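Local coordinates for vacuolar protein sorting-associated protein VTA1 (Saccharomyces cerevisiae, PDB 2RKK) that probably acts in multivesicular body sorting at the endosome as a regulator of the Vps4 ATPase, through an N-terminal domain with MIT motifs, at residues L21-Y27 / Y93-F97; Q29-V33 / L53-I57; F60-G65 / L83-Q87. All blocks are in the same frame, centred on the assembly; numbering follows the deposited sequence.

Contact 1: L21-Y27 / Y93-F97; sequences LGIIGYY and YMLNF
The CD1 methyl of I24 sits over one face of the F97 ring, 4.2 Å from the ring centroid and 22° off the ring normal, a CH-pi contact displaced toward the rim. The same methyl also meets Y93, with I24 CD1 3.7 Å from Y93 CE2 and the two side chains crossing at about a right angle, so one methyl serves both rings, over a face of F97 and obliquely against Y93. The CG of M94 runs anti to the backbone N (chi1 -165°) and the chain then bends twice, which leaves M94 CE 3.8 Å from I24 CA while the sulfur turns toward Y27. M94 SD comes to 4.0 Å from Y27 CB and stands 5.4 Å from the centroid of the Y27 ring, an oblique Met-aromatic contact. Here helix 22-36 meets helix 87-110 in an all-helical domain of the Vta1 family; the short axes pass 11.0 Å apart with 106° between their directions, so the helices cross steeply and pack over a short patch. L21 and I23 widen that patch: L21 CD1 reaches F97 CZ at 4.1 Å, and I23 CG2 lies against CE2 of Y93. A water in the plane of the Y93 ring, at its edge, is 2.8 Å from Y93 OH and gives a weak bond to L21 O. The same hydroxyl is hydrogen-bonded to OH of Y93 of the second subunit, which puts this end of the contact at the dimer interface. Behind I24 and M94 stands helix 116-135, with L128 touching I24 and I132 touching M94.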
loop_
_atom_site.group_PDB
_atom_site.type_symbol
_atom_site.label_atom_id
_atom_site.label_comp_id
_atom_site.label_asym_id
_atom_site.label_seq_id
_atom_site.Cartn_x
_atom_site.Cartn_y
_atom_site.Cartn_z
ATOM N N LEU A 21 5.715 2.273 -1.885
ATOM C CA LEU A 21 4.790 1.149 -1.736
ATOM C C LEU A 21 5.590 -0.071 -1.304
ATOM O O LEU A 21 5.274 -1.204 -1.661
ATOM C CB LEU A 21 4.075 0.884 -3.056
ATOM C CG LEU A 21 3.105 1.996 -3.478
ATOM C CD1 LEU A 21 2.545 1.710 -4.873
ATOM C CD2 LEU A 21 1.988 2.091 -2.453
ATOM N N GLY A 22 6.636 0.199 -0.523
ATOM C CA GLY A 22 7.551 -0.821 -0.023
ATOM C C GLY A 22 7.124 -2.268 0.096
ATOM O O GLY A 22 7.870 -3.162 -0.308
ATOM N N ILE A 23 5.955 -2.510 0.677
ATOM C CA ILE A 23 5.510 -3.874 0.816
ATOM C C ILE A 23 5.283 -4.510 -0.559
ATOM O O ILE A 23 5.658 -5.670 -0.795
ATOM C CB ILE A 23 4.227 -3.972 1.649
ATOM C CG1 ILE A 23 4.546 -3.681 3.128
ATOM C CG2 ILE A 23 3.628 -5.367 1.523
ATOM C CD1 ILE A 23 3.345 -3.818 4.067
ATOM N N ILE A 24 4.676 -3.760 -1.473
ATOM C CA ILE A 24 4.436 -4.275 -2.819
ATOM C C ILE A 24 5.795 -4.618 -3.459
ATOM O O ILE A 24 6.036 -5.768 -3.823
ATOM C CB ILE A 24 3.704 -3.233 -3.736
ATOM C CG1 ILE A 24 2.504 -2.604 -3.020
ATOM C CG2 ILE A 24 3.184 -3.918 -4.976
ATOM C CD1 ILE A 24 1.359 -3.544 -2.778
ATOM N N GLY A 25 6.673 -3.621 -3.574
ATOM C CA GLY A 25 7.973 -3.838 -4.179
ATOM C C GLY A 25 8.758 -4.927 -3.485
ATOM O O GLY A 25 9.636 -5.559 -4.085
ATOM N N TYR A 26 8.454 -5.142 -2.207
ATOM C CA TYR A 26 9.127 -6.177 -1.431
ATOM C C TYR A 26 8.858 -7.519 -2.104
ATOM O O TYR A 26 9.776 -8.211 -2.544
ATOM C CB TYR A 26 8.579 -6.195 -0.003
ATOM C CG TYR A 26 8.994 -7.400 0.817
ATOM C CD1 TYR A 26 10.343 -7.592 1.195
ATOM C CD2 TYR A 26 8.028 -8.313 1.276
ATOM C CE1 TYR A 26 10.721 -8.657 2.023
ATOM C CE2 TYR A 26 8.384 -9.378 2.097
ATOM C CZ TYR A 26 9.733 -9.547 2.475
ATOM O OH TYR A 26 10.088 -10.581 3.319
ATOM N N TYR A 27 7.574 -7.856 -2.188
ATOM C CA TYR A 27 7.121 -9.096 -2.786
ATOM C C TYR A 27 7.447 -9.240 -4.257
ATOM O O TYR A 27 7.658 -10.360 -4.743
ATOM C CB TYR A 27 5.635 -9.254 -2.515
ATOM C CG TYR A 27 5.403 -9.595 -1.065
ATOM C CD1 TYR A 27 4.708 -8.737 -0.211
ATOM C CD2 TYR A 27 5.890 -10.785 -0.541
ATOM C CE1 TYR A 27 4.501 -9.072 1.135
ATOM C CE2 TYR A 27 5.692 -11.125 0.787
ATOM C CZ TYR A 27 5.000 -10.276 1.615
ATOM O OH TYR A 27 4.796 -10.655 2.916
ATOM N N TYR A 93 -3.670 -8.677 0.779
ATOM C CA TYR A 93 -3.370 -7.257 0.603
ATOM C C TYR A 93 -2.853 -7.049 -0.815
ATOM O O TYR A 93 -3.259 -6.121 -1.518
ATOM C CB TYR A 93 -2.317 -6.763 1.603
ATOM C CG TYR A 93 -1.842 -5.346 1.334
ATOM C CD1 TYR A 93 -2.699 -4.248 1.498
ATOM C CD2 TYR A 93 -0.544 -5.109 0.889
ATOM C CE1 TYR A 93 -2.267 -2.937 1.224
ATOM C CE2 TYR A 93 -0.097 -3.821 0.610
ATOM C CZ TYR A 93 -0.955 -2.735 0.776
ATOM O OH TYR A 93 -0.472 -1.464 0.478
ATOM N N MET A 94 -1.965 -7.934 -1.243
ATOM C CA MET A 94 -1.405 -7.835 -2.574
ATOM C C MET A 94 -2.491 -7.928 -3.630
ATOM O O MET A 94 -2.487 -7.188 -4.615
ATOM C CB MET A 94 -0.388 -8.949 -2.800
ATOM C CG MET A 94 0.500 -8.710 -4.008
ATOM S SD MET A 94 2.049 -7.916 -3.570
ATOM C CE MET A 94 1.506 -6.617 -2.390
ATOM N N LEU A 95 -3.427 -8.847 -3.427
ATOM C CA LEU A 95 -4.515 -9.049 -4.386
ATOM C C LEU A 95 -5.446 -7.850 -4.499
ATOM O O LEU A 95 -5.843 -7.470 -5.600
ATOM C CB LEU A 95 -5.309 -10.291 -3.996
ATOM C CG LEU A 95 -6.028 -11.008 -5.129
ATOM C CD1 LEU A 95 -5.204 -10.946 -6.412
ATOM C CD2 LEU A 95 -6.263 -12.459 -4.721
ATOM N N ASN A 96 -5.801 -7.267 -3.357
ATOM C CA ASN A 96 -6.687 -6.104 -3.328
ATOM C C ASN A 96 -6.057 -4.910 -4.026
ATOM O O ASN A 96 -6.738 -4.166 -4.738
ATOM C CB ASN A 96 -7.034 -5.741 -1.885
ATOM C CG ASN A 96 -8.198 -6.561 -1.342
ATOM O OD1 ASN A 96 -9.341 -6.394 -1.766
ATOM N ND2 ASN A 96 -7.906 -7.457 -0.403
ATOM N N PHE A 97 -4.761 -4.717 -3.817
ATOM C CA PHE A 97 -4.075 -3.614 -4.466
ATOM C C PHE A 97 -4.014 -3.837 -5.980
ATOM O O PHE A 97 -4.433 -2.970 -6.760
ATOM C CB PHE A 97 -2.655 -3.459 -3.936
ATOM C CG PHE A 97 -1.819 -2.516 -4.752
ATOM C CD1 PHE A 97 -1.748 -1.162 -4.425
ATOM C CD2 PHE A 97 -1.150 -2.971 -5.886
ATOM C CE1 PHE A 97 -1.030 -0.271 -5.216
ATOM C CE2 PHE A 97 -0.431 -2.095 -6.687
ATOM C CZ PHE A 97 -0.369 -0.738 -6.348
HETATM O O HOH W 1 2.288 -1.330 0.001
#

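Contact 2: Q29-V33 / L53-I57; sequences QLYAV and LLDTI
The one flat group that takes part is the amide of Q29, which touches T56 through its oxygen without a hydrogen bond; the rest of the contact is apolar. Q29 OE1 lies 3.5 Å from T56 CG2 and about as far from T56 CB, the two side chains crossing at about a right angle. The amide nitrogen turns back to its own helix and bonds to the carbonyl of G25, which fixes the rotation of the amide; OG1 of T56 is likewise held within its helix, by E52 O. Below the amide the Q29 chain is aliphatic, and L53 leans on it, with L53 CD2 3.5 Å from Q29 CB. The other branch, L53 CD1, touches A32 CB at 4.0 Å. Replacing L53 with an alanine would probably open a gap between the helices and leave the stem of Q29 and the methyl of A32 without their apolar partner. One turn along, I57 has CG1 anti to the carbonyl carbon (chi1 -77°) and the branch extended beyond it, and its CD1 reaches L30 CD1; the approach of V33 CG2 to I57 is doubtful. V33 CG1 also reaches L54 CD2, 4.1 Å away, near the exposed side. The two segments run nearly antiparallel, at 151° and 9.6 Å between axes, as consecutive helices of a hairpin. Helix 2-18 packs against the pair through A13 and D17 on Q29 and V9 and V10 on A32, while Y31 leans on helix 116-135 and its ring meets that of H134.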
loop_
_atom_site.group_PDB
_atom_site.type_symbol
_atom_site.label_atom_id
_atom_site.label_comp_id
_atom_site.label_asym_id
_atom_site.label_seq_id
_atom_site.Cartn_x
_atom_site.Cartn_y
_atom_site.Cartn_z
ATOM N N GLN A 29 10.089 -8.271 -5.505
ATOM C CA GLN A 29 11.487 -8.688 -5.519
ATOM C C GLN A 29 11.642 -10.141 -5.203
ATOM O O GLN A 29 12.366 -10.877 -5.879
ATOM C CB GLN A 29 12.280 -7.876 -4.509
ATOM C CG GLN A 29 12.476 -6.462 -4.939
ATOM C CD GLN A 29 12.939 -5.593 -3.814
ATOM O OE1 GLN A 29 14.105 -5.617 -3.435
ATOM N NE2 GLN A 29 12.013 -4.827 -3.246
ATOM N N LEU A 30 10.969 -10.528 -4.132
ATOM C CA LEU A 30 10.975 -11.898 -3.645
ATOM C C LEU A 30 10.562 -12.804 -4.796
ATOM O O LEU A 30 11.097 -13.901 -4.977
ATOM C CB LEU A 30 9.988 -12.004 -2.489
ATOM C CG LEU A 30 10.198 -13.130 -1.503
ATOM C CD1 LEU A 30 11.646 -13.199 -1.063
ATOM C CD2 LEU A 30 9.282 -12.871 -0.315
ATOM N N TYR A 31 9.600 -12.311 -5.571
ATOM C CA TYR A 31 9.089 -13.008 -6.734
ATOM C C TYR A 31 10.242 -13.111 -7.757
ATOM O O TYR A 31 10.632 -14.219 -8.132
ATOM C CB TYR A 31 7.850 -12.244 -7.278
ATOM C CG TYR A 31 7.352 -12.666 -8.658
ATOM C CD1 TYR A 31 7.314 -14.020 -9.039
ATOM C CD2 TYR A 31 6.939 -11.706 -9.593
ATOM C CE1 TYR A 31 6.894 -14.408 -10.318
ATOM C CE2 TYR A 31 6.507 -12.078 -10.870
ATOM C CZ TYR A 31 6.497 -13.439 -11.221
ATOM O OH TYR A 31 6.118 -13.844 -12.483
ATOM N N ALA A 32 10.808 -11.970 -8.165
ATOM C CA ALA A 32 11.921 -11.947 -9.122
ATOM C C ALA A 32 13.038 -12.890 -8.691
ATOM O O ALA A 32 13.695 -13.519 -9.515
ATOM C CB ALA A 32 12.475 -10.536 -9.265
ATOM N N VAL A 33 13.254 -12.985 -7.391
ATOM C CA VAL A 33 14.291 -13.858 -6.882
ATOM C C VAL A 33 13.985 -15.310 -7.258
ATOM O O VAL A 33 14.823 -15.972 -7.855
ATOM C CB VAL A 33 14.418 -13.735 -5.348
ATOM C CG1 VAL A 33 15.615 -14.496 -4.859
ATOM C CG2 VAL A 33 14.538 -12.276 -4.961
ATOM N N LEU A 53 19.147 -8.869 -4.694
ATOM C CA LEU A 53 17.728 -8.950 -4.341
ATOM C C LEU A 53 17.533 -9.456 -2.900
ATOM O O LEU A 53 16.838 -8.815 -2.109
ATOM C CB LEU A 53 16.991 -9.840 -5.358
ATOM C CG LEU A 53 16.537 -9.110 -6.638
ATOM C CD1 LEU A 53 16.171 -10.097 -7.756
ATOM C CD2 LEU A 53 15.329 -8.239 -6.280
ATOM N N LEU A 54 18.161 -10.585 -2.565
ATOM C CA LEU A 54 18.061 -11.158 -1.220
ATOM C C LEU A 54 18.563 -10.203 -0.142
ATOM O O LEU A 54 18.043 -10.157 0.985
ATOM C CB LEU A 54 18.848 -12.469 -1.130
ATOM C CG LEU A 54 18.193 -13.657 -1.827
ATOM C CD1 LEU A 54 19.141 -14.822 -1.946
ATOM C CD2 LEU A 54 16.953 -14.035 -1.059
ATOM N N ASP A 55 19.596 -9.450 -0.495
ATOM C CA ASP A 55 20.186 -8.488 0.411
ATOM C C ASP A 55 19.142 -7.435 0.735
ATOM O O ASP A 55 18.884 -7.118 1.900
ATOM C CB ASP A 55 21.377 -7.823 -0.256
ATOM C CG ASP A 55 22.237 -7.082 0.724
ATOM O OD1 ASP A 55 21.694 -6.272 1.505
ATOM O OD2 ASP A 55 23.460 -7.316 0.713
ATOM N N THR A 56 18.537 -6.888 -0.311
ATOM C CA THR A 56 17.520 -5.866 -0.130
ATOM C C THR A 56 16.340 -6.442 0.630
ATOM O O THR A 56 15.864 -5.854 1.604
ATOM C CB THR A 56 17.016 -5.368 -1.460
ATOM O OG1 THR A 56 18.118 -5.213 -2.362
ATOM C CG2 THR A 56 16.340 -4.039 -1.275
ATOM N N ILE A 57 15.878 -7.599 0.162
ATOM C CA ILE A 57 14.748 -8.302 0.761
ATOM C C ILE A 57 14.915 -8.423 2.256
ATOM O O ILE A 57 14.028 -8.058 3.042
ATOM C CB ILE A 57 14.602 -9.732 0.175
ATOM C CG1 ILE A 57 13.972 -9.668 -1.210
ATOM C CG2 ILE A 57 13.732 -10.591 1.069
ATOM C CD1 ILE A 57 14.025 -10.985 -1.930
#

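Contact 3: F60-G65 / L83-Q87; sequences FKKEIG and LIHDQ
I84 pushes its CD1 methyl against the edge of the F60 ring, near the ring plane and closest to CE2, while the same methyl meets CG2 and CB of I64. With CG1 anti to the carbonyl carbon (chi1 -52°), I84 sends its longer branch to F60 and I64 and leaves CG2 for K61, whose CG lies 3.6 Å from I84 CG2 as the two chains slide past each other in opposite directions. K61 is fully extended, and farther out K61 CE lies 3.4 Å from H85 CE1, oblique to the ring; K61 NZ stays 4.2 Å from H85 ND1, and the two form no bond. The contact joins two helix ends. Helix 44-62 finishes with K61 O accepting from both G65 N, at 2.9 Å, and I64 N, at 3.0 Å, and 82-85 is a short helix whose successor begins at the N-cap D86, its OD1 bonded to E88 N. G65 CA comes to the edge of the H85 ring, in its plane, beside NE2. F60 stacks on Y26 of helix 22-36, which also touches I84 and K61, and V19 of the second subunit packs on F60 and I64.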
loop_
_atom_site.group_PDB
_atom_site.type_symbol
_atom_site.label_atom_id
_atom_site.label_comp_id
_atom_site.label_asym_id
_atom_site.label_seq_id
_atom_site.Cartn_x
_atom_site.Cartn_y
_atom_site.Cartn_z
ATOM N N PHE A 60 14.827 -5.216 4.352
ATOM C CA PHE A 60 13.445 -4.771 4.477
ATOM C C PHE A 60 12.669 -5.449 5.593
ATOM O O PHE A 60 12.030 -4.779 6.408
ATOM C CB PHE A 60 12.681 -4.988 3.169
ATOM C CG PHE A 60 11.273 -4.471 3.208
ATOM C CD1 PHE A 60 10.980 -3.211 2.719
ATOM C CD2 PHE A 60 10.246 -5.234 3.763
ATOM C CE1 PHE A 60 9.689 -2.708 2.781
ATOM C CE2 PHE A 60 8.942 -4.745 3.835
ATOM C CZ PHE A 60 8.662 -3.478 3.342
ATOM N N LYS A 61 12.704 -6.780 5.612
ATOM C CA LYS A 61 11.979 -7.556 6.621
ATOM C C LYS A 61 12.552 -7.313 7.998
ATOM O O LYS A 61 11.817 -7.232 8.980
ATOM C CB LYS A 61 12.037 -9.054 6.304
ATOM C CG LYS A 61 11.144 -9.895 7.217
ATOM C CD LYS A 61 11.154 -11.363 6.834
ATOM C CE LYS A 61 10.286 -12.191 7.774
ATOM N NZ LYS A 61 10.215 -13.607 7.314
ATOM N N LYS A 62 13.874 -7.215 8.058
ATOM C CA LYS A 62 14.541 -6.960 9.313
ATOM C C LYS A 62 14.022 -5.678 9.934
ATOM O O LYS A 62 13.722 -5.638 11.122
ATOM C CB LYS A 62 16.045 -6.835 9.123
ATOM C CG LYS A 62 16.774 -6.448 10.397
ATOM C CD LYS A 62 18.273 -6.466 10.189
ATOM C CE LYS A 62 19.037 -6.101 11.452
ATOM N NZ LYS A 62 20.502 -6.178 11.188
ATOM N N GLU A 63 13.898 -4.627 9.138
ATOM C CA GLU A 63 13.438 -3.359 9.667
ATOM C C GLU A 63 11.942 -3.284 9.996
ATOM O O GLU A 63 11.435 -2.212 10.323
ATOM C CB GLU A 63 13.853 -2.262 8.692
ATOM C CG GLU A 63 14.501 -1.072 9.359
ATOM C CD GLU A 63 13.484 -0.043 9.791
ATOM O OE1 GLU A 63 12.914 0.622 8.888
ATOM O OE2 GLU A 63 13.232 0.090 11.025
ATOM N N ILE A 64 11.247 -4.421 9.953
ATOM C CA ILE A 64 9.807 -4.445 10.242
ATOM C C ILE A 64 9.344 -5.639 11.109
ATOM O O ILE A 64 8.217 -5.652 11.615
ATOM C CB ILE A 64 9.012 -4.406 8.907
ATOM C CG1 ILE A 64 9.240 -3.046 8.228
ATOM C CG2 ILE A 64 7.516 -4.593 9.150
ATOM C CD1 ILE A 64 9.916 -3.109 6.874
ATOM N N GLY A 65 10.219 -6.629 11.283
ATOM C CA GLY A 65 9.882 -7.800 12.076
ATOM C C GLY A 65 9.882 -7.542 13.568
ATOM O O GLY A 65 9.301 -8.309 14.343
ATOM N N LEU A 83 1.919 -8.089 7.609
ATOM C CA LEU A 83 1.869 -8.155 6.150
ATOM C C LEU A 83 3.149 -8.747 5.594
ATOM O O LEU A 83 3.256 -8.981 4.399
ATOM C CB LEU A 83 1.689 -6.756 5.566
ATOM C CG LEU A 83 0.294 -6.173 5.630
ATOM C CD1 LEU A 83 0.301 -4.768 5.066
ATOM C CD2 LEU A 83 -0.642 -7.071 4.842
ATOM N N ILE A 84 4.124 -8.963 6.466
ATOM C CA ILE A 84 5.393 -9.530 6.053
ATOM C C ILE A 84 5.583 -10.886 6.711
ATOM O O ILE A 84 6.337 -11.731 6.222
ATOM C CB ILE A 84 6.568 -8.636 6.452
ATOM C CG1 ILE A 84 6.329 -7.214 5.958
ATOM C CG2 ILE A 84 7.855 -9.164 5.831
ATOM C CD1 ILE A 84 7.425 -6.256 6.381
ATOM N N HIS A 85 4.895 -11.091 7.826
ATOM C CA HIS A 85 4.990 -12.354 8.535
ATOM C C HIS A 85 3.823 -13.288 8.219
ATOM O O HIS A 85 4.003 -14.502 8.221
ATOM C CB HIS A 85 5.106 -12.112 10.049
ATOM C CG HIS A 85 6.383 -11.438 10.447
ATOM N ND1 HIS A 85 7.623 -11.919 10.084
ATOM C CD2 HIS A 85 6.614 -10.299 11.144
ATOM C CE1 HIS A 85 8.562 -11.106 10.535
ATOM N NE2 HIS A 85 7.975 -10.114 11.182
ATOM N N ASP A 86 2.645 -12.733 7.931
ATOM C CA ASP A 86 1.467 -13.554 7.609
ATOM C C ASP A 86 1.237 -13.623 6.100
ATOM O O ASP A 86 0.560 -12.768 5.532
ATOM C CB ASP A 86 0.204 -12.988 8.265
ATOM C CG ASP A 86 -0.968 -13.969 8.229
ATOM O OD1 ASP A 86 -1.039 -14.805 7.311
ATOM O OD2 ASP A 86 -1.825 -13.897 9.126
ATOM N N GLN A 87 1.779 -14.651 5.456
ATOM C CA GLN A 87 1.635 -14.794 4.011
ATOM C C GLN A 87 0.180 -14.808 3.531
ATOM O O GLN A 87 -0.098 -14.554 2.355
ATOM C CB GLN A 87 2.377 -16.049 3.550
ATOM C CG GLN A 87 3.868 -15.976 3.826
ATOM C CD GLN A 87 4.512 -14.715 3.255
ATOM O OE1 GLN A 87 4.677 -14.588 2.040
ATOM N NE2 GLN A 87 4.863 -13.773 4.129
#

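Helix 22-36 serves both contact 1 and contact 2, whose centres are 14 Å apart; Y26 bridges them, its CE1 3.5 Å from I57 O. Contact 3 shares helix 44-62 with contact 2, the centres 13 Å apart, and the two adjoin only through the chain. Contacts 1 and 3, 12 Å apart, are tied more closely: Y27 OH lies 2.7 Å from L83 O, a probable hydrogen bond, and I23 CD1 packs on L83 CD1 at 3.3 Å. Along the chain, contacts 2 and 3 follow one another inside the loop that contact 1 closes. Contacts 1 and 3 both reach the second subunit, whereas no other chain of the assembly touches contact 2.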